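Local coordinates for solute binding protein MsmE (Bacillus subtilis subsp. subtilis str. 168, PDB 4R6H), which binds melibiose, raffinose and stachyose and serves as the solute-binding component of the ABC transporter that imports these sugars, at residues L126-K129 against S130-Y134; P372-D375 against R376-P380; H95-G98 against K99-G103. All blocks are in the same frame, centred on the assembly; numbering follows the deposited sequence. Where two conformers were deposited one is given.

Contact 1: residues L126-K129 against S130-Y134; sequences LKNK and SGKVY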
loop_
_atom_site.group_PDB
_atom_site.type_symbol
_atom_site.label_atom_id
_atom_site.label_comp_id
_atom_site.label_asym_id
_atom_site.label_seq_id
_atom_site.Cartn_x
_atom_site.Cartn_y
_atom_site.Cartn_z
ATOM N N LEU A 126 -10.248 7.702 -5.900
ATOM C CA LEU A 126 -10.022 9.150 -5.848
ATOM C C LEU A 126 -11.175 9.990 -6.336
ATOM O O LEU A 126 -11.094 11.214 -6.309
ATOM C CB LEU A 126 -8.745 9.514 -6.593
ATOM C CG LEU A 126 -7.493 9.188 -5.780
ATOM C CD1 LEU A 126 -6.296 9.565 -6.628
ATOM C CD2 LEU A 126 -7.481 9.913 -4.439
ATOM N N LYS A 127 -12.257 9.354 -6.759
ATOM C CA LYS A 127 -13.444 10.091 -7.150
ATOM C C LYS A 127 -14.652 9.504 -6.495
ATOM O O LYS A 127 -14.649 8.336 -6.094
ATOM C CB LYS A 127 -13.667 10.068 -8.676
ATOM C CG LYS A 127 -12.503 10.535 -9.502
ATOM C CD LYS A 127 -12.755 10.369 -10.985
ATOM C CE LYS A 127 -13.985 11.132 -11.426
ATOM N NZ LYS A 127 -14.058 11.184 -12.908
ATOM N N ASN A 128 -15.711 10.307 -6.434
ATOM C CA ASN A 128 -17.031 9.739 -6.211
ATOM C C ASN A 128 -17.756 9.601 -7.547
ATOM O O ASN A 128 -17.364 10.202 -8.567
ATOM C CB ASN A 128 -17.812 10.440 -5.078
ATOM C CG ASN A 128 -18.084 11.917 -5.307
ATOM O OD1 ASN A 128 -18.287 12.368 -6.429
ATOM N ND2 ASN A 128 -18.128 12.679 -4.210
ATOM N N LYS A 129 -18.756 8.726 -7.577
ATOM C CA LYS A 129 -19.531 8.520 -8.794
ATOM C C LYS A 129 -20.219 9.832 -9.230
ATOM O O LYS A 129 -20.424 10.036 -10.416
ATOM C CB LYS A 129 -20.554 7.385 -8.600
ATOM C CG LYS A 129 -21.122 6.812 -9.894
ATOM C CD LYS A 129 -22.216 5.785 -9.622
ATOM C CE LYS A 129 -23.115 5.586 -10.834
ATOM N NZ LYS A 129 -22.348 5.284 -12.075
ATOM N N SER A 130 -20.529 10.723 -8.279
ATOM C CA SER A 130 -21.120 12.049 -8.629
ATOM C C SER A 130 -20.111 13.115 -9.132
ATOM O O SER A 130 -20.493 14.240 -9.465
ATOM C CB SER A 130 -22.013 12.604 -7.494
ATOM O OG SER A 130 -21.288 13.158 -6.411
ATOM N N GLY A 131 -18.835 12.742 -9.228
ATOM C CA GLY A 131 -17.867 13.494 -10.023
ATOM C C GLY A 131 -16.723 14.165 -9.269
ATOM O O GLY A 131 -15.801 14.679 -9.925
ATOM N N LYS A 132 -16.825 14.251 -7.947
ATOM C CA LYS A 132 -15.750 14.916 -7.183
ATOM C C LYS A 132 -14.422 14.172 -7.375
ATOM O O LYS A 132 -14.379 12.954 -7.296
ATOM C CB LYS A 132 -16.071 14.988 -5.705
ATOM C CG LYS A 132 -14.929 15.593 -4.904
ATOM C CD LYS A 132 -15.348 16.012 -3.516
ATOM C CE LYS A 132 -14.146 16.392 -2.681
ATOM N NZ LYS A 132 -14.494 17.124 -1.445
ATOM N N VAL A 133 -13.342 14.916 -7.595
ATOM C CA VAL A 133 -11.974 14.372 -7.564
ATOM C C VAL A 133 -11.380 14.908 -6.249
ATOM O O VAL A 133 -11.270 16.153 -6.052
ATOM C CB VAL A 133 -11.181 14.829 -8.775
ATOM C CG1 VAL A 133 -9.724 14.347 -8.684
ATOM C CG2 VAL A 133 -11.807 14.325 -10.071
ATOM N N TYR A 134 -11.034 14.010 -5.336
ATOM C CA TYR A 134 -10.669 14.376 -3.959
ATOM C C TYR A 134 -9.219 14.836 -3.796
ATOM O O TYR A 134 -8.902 15.517 -2.857
ATOM C CB TYR A 134 -10.874 13.185 -2.981
ATOM C CG TYR A 134 -12.334 12.898 -2.639
ATOM C CD1 TYR A 134 -13.173 12.304 -3.584
ATOM C CD2 TYR A 134 -12.870 13.204 -1.363
ATOM C CE1 TYR A 134 -14.503 12.048 -3.295
ATOM C CE2 TYR A 134 -14.232 12.958 -1.068
ATOM C CZ TYR A 134 -15.018 12.367 -2.036
ATOM O OH TYR A 134 -16.348 12.090 -1.778
#
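Asn128 meets Tyr134 at about a right angle: the amide plane of Asn128 stands 87° from the phenol ring, and its ND2 donates to Tyr134 OH at 3.1 Å, with the hydroxyl tilted out of the amide plane. The other branch of the same amide turns back toward the bend of the chain. There Asn128 OD1 takes the backbone N-H of Lys132 at 2.8 Å, the donor lying well above the carbonyl plane, and a weak bond from Ser130 OG as well. With chi1 at 61°, CG of Asn128 sits between its own backbone N and carbonyl carbon, which folds the amide over the turn instead of letting it swing outward. Lys132 runs obliquely past this amide, its CB 3.4 Å from Asn128 ND2; the extended chain then carries CE over one face of the Tyr134 ring, and NZ goes on to bond the backbone O of Thr106.

The backbone beneath is a hairpin-like loop that follows helix 123-126. A type I beta turn from Asn128 to Gly131 reverses the chain, closed by Gly131 N to Asn128 O, and Gly131 has a positive phi at which a side chain would press on the preceding carbonyl. Lys127 and Val133 form a single bridge, flanked by Asn128 N to Lys132 O at 3.1 Å and by the bond from Tyr134 N to Leu126 O at 3.0 Å. That Leu126 carbonyl also lies at the edge of the Tyr134 ring, near its plane, as does Asn128 N. Lys127 and Val133 cross obliquely, CG of Lys127 reaching CG2 of Val133 at 3.9 Å, while the Val133 side chain also packs on Trp114.

Contact 2: residues P372-D375 against R376-P380; sequences PYFD and RLYLP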
loop_
_atom_site.group_PDB
_atom_site.type_symbol
_atom_site.label_atom_id
_atom_site.label_comp_id
_atom_site.label_asym_id
_atom_site.label_seq_id
_atom_site.Cartn_x
_atom_site.Cartn_y
_atom_site.Cartn_z
ATOM N N PRO A 372 -8.333 -0.907 -3.124
ATOM C CA PRO A 372 -7.704 -0.232 -2.009
ATOM C C PRO A 372 -7.365 -1.163 -0.863
ATOM O O PRO A 372 -7.995 -2.225 -0.689
ATOM C CB PRO A 372 -8.769 0.803 -1.565
ATOM C CG PRO A 372 -10.060 0.199 -2.031
ATOM C CD PRO A 372 -9.745 -0.515 -3.306
ATOM N N TYR A 373 -6.417 -0.789 -0.024
ATOM C CA TYR A 373 -6.123 -1.604 1.147
ATOM C C TYR A 373 -7.354 -1.837 2.003
ATOM O O TYR A 373 -8.082 -0.911 2.369
ATOM C CB TYR A 373 -4.984 -1.016 1.987
ATOM C CG TYR A 373 -3.659 -1.631 1.620
ATOM C CD1 TYR A 373 -3.289 -2.872 2.129
ATOM C CD2 TYR A 373 -2.819 -1.014 0.720
ATOM C CE1 TYR A 373 -2.096 -3.451 1.783
ATOM C CE2 TYR A 373 -1.618 -1.587 0.360
ATOM C CZ TYR A 373 -1.264 -2.803 0.901
ATOM O OH TYR A 373 -0.078 -3.392 0.558
ATOM N N PHE A 374 -7.583 -3.098 2.328
ATOM C CA PHE A 374 -8.800 -3.528 3.024
ATOM C C PHE A 374 -9.004 -2.727 4.309
ATOM O O PHE A 374 -10.147 -2.277 4.613
ATOM C CB PHE A 374 -8.679 -5.028 3.327
ATOM C CG PHE A 374 -9.801 -5.606 4.126
ATOM C CD1 PHE A 374 -10.963 -5.997 3.485
ATOM C CD2 PHE A 374 -9.661 -5.827 5.472
ATOM C CE1 PHE A 374 -11.986 -6.585 4.179
ATOM C CE2 PHE A 374 -10.709 -6.418 6.191
ATOM C CZ PHE A 374 -11.852 -6.790 5.529
ATOM N N ASP A 375 -7.956 -2.570 5.107
ATOM C CA ASP A 375 -8.156 -1.977 6.424
ATOM C C ASP A 375 -8.557 -0.514 6.349
ATOM O O ASP A 375 -9.296 -0.024 7.218
ATOM C CB ASP A 375 -6.927 -2.150 7.330
ATOM C CG ASP A 375 -5.750 -1.263 6.923
ATOM O OD1 ASP A 375 -5.256 -1.358 5.778
ATOM O OD2 ASP A 375 -5.327 -0.429 7.760
ATOM N N ARG A 376 -8.085 0.175 5.326
ATOM C CA ARG A 376 -8.368 1.590 5.172
ATOM C C ARG A 376 -9.801 1.852 4.754
ATOM O O ARG A 376 -10.384 2.865 5.118
ATOM C CB ARG A 376 -7.311 2.233 4.230
ATOM C CG ARG A 376 -5.898 2.038 4.769
ATOM C CD ARG A 376 -4.832 2.905 4.082
ATOM N NE ARG A 376 -3.524 2.228 4.089
ATOM C CZ ARG A 376 -2.412 2.687 3.509
ATOM N NH1 ARG A 376 -2.404 3.854 2.884
ATOM N NH2 ARG A 376 -1.290 1.960 3.545
ATOM N N LEU A 377 -10.424 0.927 4.054
ATOM C CA LEU A 377 -11.773 1.131 3.634
ATOM C C LEU A 377 -12.825 0.427 4.492
ATOM O O LEU A 377 -13.929 0.930 4.620
ATOM C CB LEU A 377 -11.874 0.743 2.143
ATOM C CG LEU A 377 -12.984 1.367 1.288
ATOM C CD1 LEU A 377 -12.783 2.872 1.180
ATOM C CD2 LEU A 377 -13.038 0.749 -0.096
ATOM N N TYR A 378 -12.483 -0.727 5.087
ATOM C CA TYR A 378 -13.477 -1.642 5.662
ATOM C C TYR A 378 -13.392 -1.856 7.167
ATOM O O TYR A 378 -14.320 -2.421 7.738
ATOM C CB TYR A 378 -13.435 -2.982 4.905
ATOM C CG TYR A 378 -13.855 -2.826 3.475
ATOM C CD1 TYR A 378 -15.190 -2.568 3.173
ATOM C CD2 TYR A 378 -12.957 -2.886 2.420
ATOM C CE1 TYR A 378 -15.616 -2.370 1.873
ATOM C CE2 TYR A 378 -13.357 -2.706 1.118
ATOM C CZ TYR A 378 -14.692 -2.426 0.833
ATOM O OH TYR A 378 -15.125 -2.251 -0.470
ATOM N N LEU A 379 -12.305 -1.402 7.817
ATOM C CA LEU A 379 -12.068 -1.601 9.218
ATOM C C LEU A 379 -11.910 -0.258 9.922
ATOM O O LEU A 379 -11.392 0.715 9.328
ATOM C CB LEU A 379 -10.793 -2.438 9.437
ATOM C CG LEU A 379 -10.845 -3.861 8.877
ATOM C CD1 LEU A 379 -9.605 -4.607 9.200
ATOM C CD2 LEU A 379 -12.084 -4.631 9.354
ATOM N N PRO A 380 -12.319 -0.213 11.188
ATOM C CA PRO A 380 -12.067 1.018 11.942
ATOM C C PRO A 380 -10.578 1.258 12.152
ATOM O O PRO A 380 -9.765 0.327 12.218
ATOM C CB PRO A 380 -12.755 0.748 13.276
ATOM C CG PRO A 380 -12.814 -0.739 13.408
ATOM C CD PRO A 380 -12.965 -1.251 12.009
HETATM O O HOH W 1 -8.284 0.196 9.713
HETATM O O HOH W 2 -2.834 -0.230 5.001
#
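Pro372 touches Leu377 through one atom pair, its ring CG against CD2 of the leucine at 3.6 Å, where Pro372, just ahead of the helix, meets a leucine on it. Tyr373 follows at the N-cap position. Its carbonyl O receives two weak bonds, from Arg376 N and Leu377 N, and its CB lies 4.1 Å from Arg376 NE. In the conformer given, the phenol OH bonds the Asp143 carboxylate.

Phe374 opens the short helix 374-378, one turn and a little more, which follows strand 370-372 and packs against helices 192-206 and 215-220. Its carbonyl O takes Tyr378 N at 2.8 Å, which, unlike the other backbone bonds across the contact, is not weak. With CG trans to the backbone N (chi1 176°), the ring is carried toward the later residues Tyr378 and Leu379. Tyr378 CB sits over one of its faces in a CH-pi contact, and the two aromatic rings meet obliquely at 34°. Leu379 CD1 packs against CE2 of the same ring at 3.7 Å. Cutting Phe374 back to an alanine is likely to leave Tyr378 CB and the Leu379 methyl without the ring they rest on, opening a gap toward Leu218 and Ala202.

Asp375 lies beside Arg376, the two side chains pointing the same way, but their charges do not meet directly: OD1 and NE are 4.3 Å apart. A water bridges them, donating to Asp375 OD1 at 2.8 Å and accepting from Arg376 NE at 2.7 Å, in the plane of the guanidinium at its edge. The Asp375 carbonyl receives a weak bond from Leu379 N. A second water lies within bonding distance of this carbonyl and Pro380 O, though it has more acceptors around it than protons to give.

Contact 3: residues H95-G98 against K99-G103; sequences HGWG and KIRYG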
loop_
_atom_site.group_PDB
_atom_site.type_symbol
_atom_site.label_atom_id
_atom_site.label_comp_id
_atom_site.label_asym_id
_atom_site.label_seq_id
_atom_site.Cartn_x
_atom_site.Cartn_y
_atom_site.Cartn_z
ATOM N N HIS A 95 -3.029 9.777 1.827
ATOM C CA HIS A 95 -2.425 8.456 2.023
ATOM C C HIS A 95 -3.377 7.289 2.246
ATOM O O HIS A 95 -3.208 6.521 3.199
ATOM C CB HIS A 95 -1.366 8.533 3.136
ATOM C CG HIS A 95 -1.906 8.811 4.512
ATOM N ND1 HIS A 95 -1.882 7.862 5.518
ATOM C CD2 HIS A 95 -2.359 9.946 5.085
ATOM C CE1 HIS A 95 -2.369 8.390 6.623
ATOM N NE2 HIS A 95 -2.650 9.658 6.393
ATOM N N GLY A 96 -4.356 7.167 1.369
ATOM C CA GLY A 96 -5.319 6.044 1.391
ATOM C C GLY A 96 -6.590 6.262 2.158
ATOM O O GLY A 96 -7.416 5.358 2.238
ATOM N N TRP A 97 -6.757 7.460 2.711
ATOM C CA TRP A 97 -7.908 7.811 3.525
ATOM C C TRP A 97 -8.665 9.022 2.973
ATOM O O TRP A 97 -9.373 9.679 3.734
ATOM C CB TRP A 97 -7.448 8.100 4.959
ATOM C CG TRP A 97 -6.805 6.957 5.678
ATOM C CD1 TRP A 97 -5.462 6.626 5.681
ATOM C CD2 TRP A 97 -7.455 6.007 6.507
ATOM N NE1 TRP A 97 -5.262 5.511 6.452
ATOM C CE2 TRP A 97 -6.462 5.105 6.971
ATOM C CE3 TRP A 97 -8.778 5.822 6.902
ATOM C CZ2 TRP A 97 -6.760 4.044 7.841
ATOM C CZ3 TRP A 97 -9.076 4.756 7.755
ATOM C CH2 TRP A 97 -8.063 3.879 8.196
ATOM N N GLY A 98 -8.514 9.291 1.681
ATOM C CA GLY A 98 -9.078 10.491 1.041
ATOM C C GLY A 98 -10.560 10.736 1.312
ATOM O O GLY A 98 -10.960 11.809 1.790
ATOM N N LYS A 99 -11.382 9.720 1.069
ATOM C CA LYS A 99 -12.821 9.886 1.216
ATOM C C LYS A 99 -13.234 9.794 2.677
ATOM O O LYS A 99 -13.924 10.668 3.192
ATOM C CB LYS A 99 -13.564 8.855 0.400
ATOM C CG LYS A 99 -13.251 8.890 -1.078
ATOM C CD LYS A 99 -14.027 7.762 -1.740
ATOM C CE LYS A 99 -14.200 7.986 -3.213
ATOM N NZ LYS A 99 -14.903 6.805 -3.802
ATOM N N ILE A 100 -12.776 8.748 3.354
ATOM C CA ILE A 100 -13.261 8.433 4.702
ATOM C C ILE A 100 -12.865 9.466 5.739
ATOM O O ILE A 100 -13.664 9.851 6.576
ATOM C CB ILE A 100 -12.770 7.037 5.176
ATOM C CG1 ILE A 100 -13.481 5.942 4.364
ATOM C CG2 ILE A 100 -12.985 6.859 6.683
ATOM C CD1 ILE A 100 -13.353 4.542 4.927
ATOM N N ARG A 101 -11.613 9.906 5.679
ATOM C CA ARG A 101 -11.071 10.788 6.689
ATOM C C ARG A 101 -11.094 12.248 6.242
ATOM O O ARG A 101 -11.300 13.140 7.057
ATOM C CB ARG A 101 -9.644 10.347 6.988
ATOM C CG ARG A 101 -8.978 11.021 8.158
ATOM C CD ARG A 101 -7.692 10.328 8.576
ATOM N NE ARG A 101 -7.848 8.954 9.089
ATOM C CZ ARG A 101 -6.850 8.104 9.347
ATOM N NH1 ARG A 101 -5.567 8.435 9.154
ATOM N NH2 ARG A 101 -7.115 6.884 9.802
ATOM N N TYR A 102 -10.868 12.496 4.953
ATOM C CA TYR A 102 -10.691 13.883 4.480
ATOM C C TYR A 102 -11.803 14.445 3.606
ATOM O O TYR A 102 -11.691 15.578 3.130
ATOM C CB TYR A 102 -9.361 13.991 3.752
ATOM C CG TYR A 102 -8.203 13.859 4.687
ATOM C CD1 TYR A 102 -7.851 14.934 5.507
ATOM C CD2 TYR A 102 -7.440 12.705 4.781
ATOM C CE1 TYR A 102 -6.788 14.857 6.357
ATOM C CE2 TYR A 102 -6.339 12.620 5.638
ATOM C CZ TYR A 102 -6.032 13.715 6.439
ATOM O OH TYR A 102 -4.947 13.697 7.285
ATOM N N GLY A 103 -12.877 13.683 3.420
ATOM C CA GLY A 103 -13.943 14.080 2.513
ATOM C C GLY A 103 -14.473 15.484 2.743
ATOM O O GLY A 103 -14.709 16.225 1.792
#
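Stacking carries the contact between Trp97 and Arg101, where the loop after strand 91-92 runs into short helix 98-102. The guanidinium lies flat on the indole, planes 17° apart, and NH2 sits over the centre of the ring system, 3.4 Å from Trp97 CE2. Arg101 CZ is 3.8 Å from the centroid of the five-membered ring, close to its normal, a cation-pi pair. The arginine chain leaves trans to the backbone N (chi1 -172°) and bends at chi3, which lays the flat group back over the tryptophan one helical turn earlier.

Across the two segments the hydrogen bonds are all between backbone atoms. Trp97 O receives Arg101 N at 3.0 Å, while Tyr102 N makes weak bonds to both Trp97 O and Gly98 O. The Glu307 carboxylate takes the backbone N-H groups of Gly96 and Gly98. Apolar contact is slight: Ile100 CG2 reaches the edge of the indole at CE3.

Trp97 also packs on Arg376. His95 NE2 is buried without a partner, and Arg101 NH1 is 4.2 Å away; a positive charge on the imidazole would therefore probably be disfavoured, while the arginine's charge is probably stabilised by the indole's pi cloud.

Along the chain contact 3 comes first, then contact 1, and contact 2 lies far downstream. All three are local contacts within one continuous stretch of chain, yet they converge in space: centres of contacts 3 and 1 are about 12 Å apart, those of 3 and 2 about 11 Å, and those of 1 and 2 about 18 Å. Contact 3, on helix 98-102, touches both others. Lys99 NZ, bonded chiefly to Ser124 O, also reaches Lys127 O weakly; Arg376 NH1 bonds His95 O weakly, while Ile100 and Trp97 pack on helix 374-378. Strands 91-92 and 136-137, the outer strands of a three-stranded sheet, adjoin contacts 3 and 1. Sequence-distant segments are thereby joined in this open conformation.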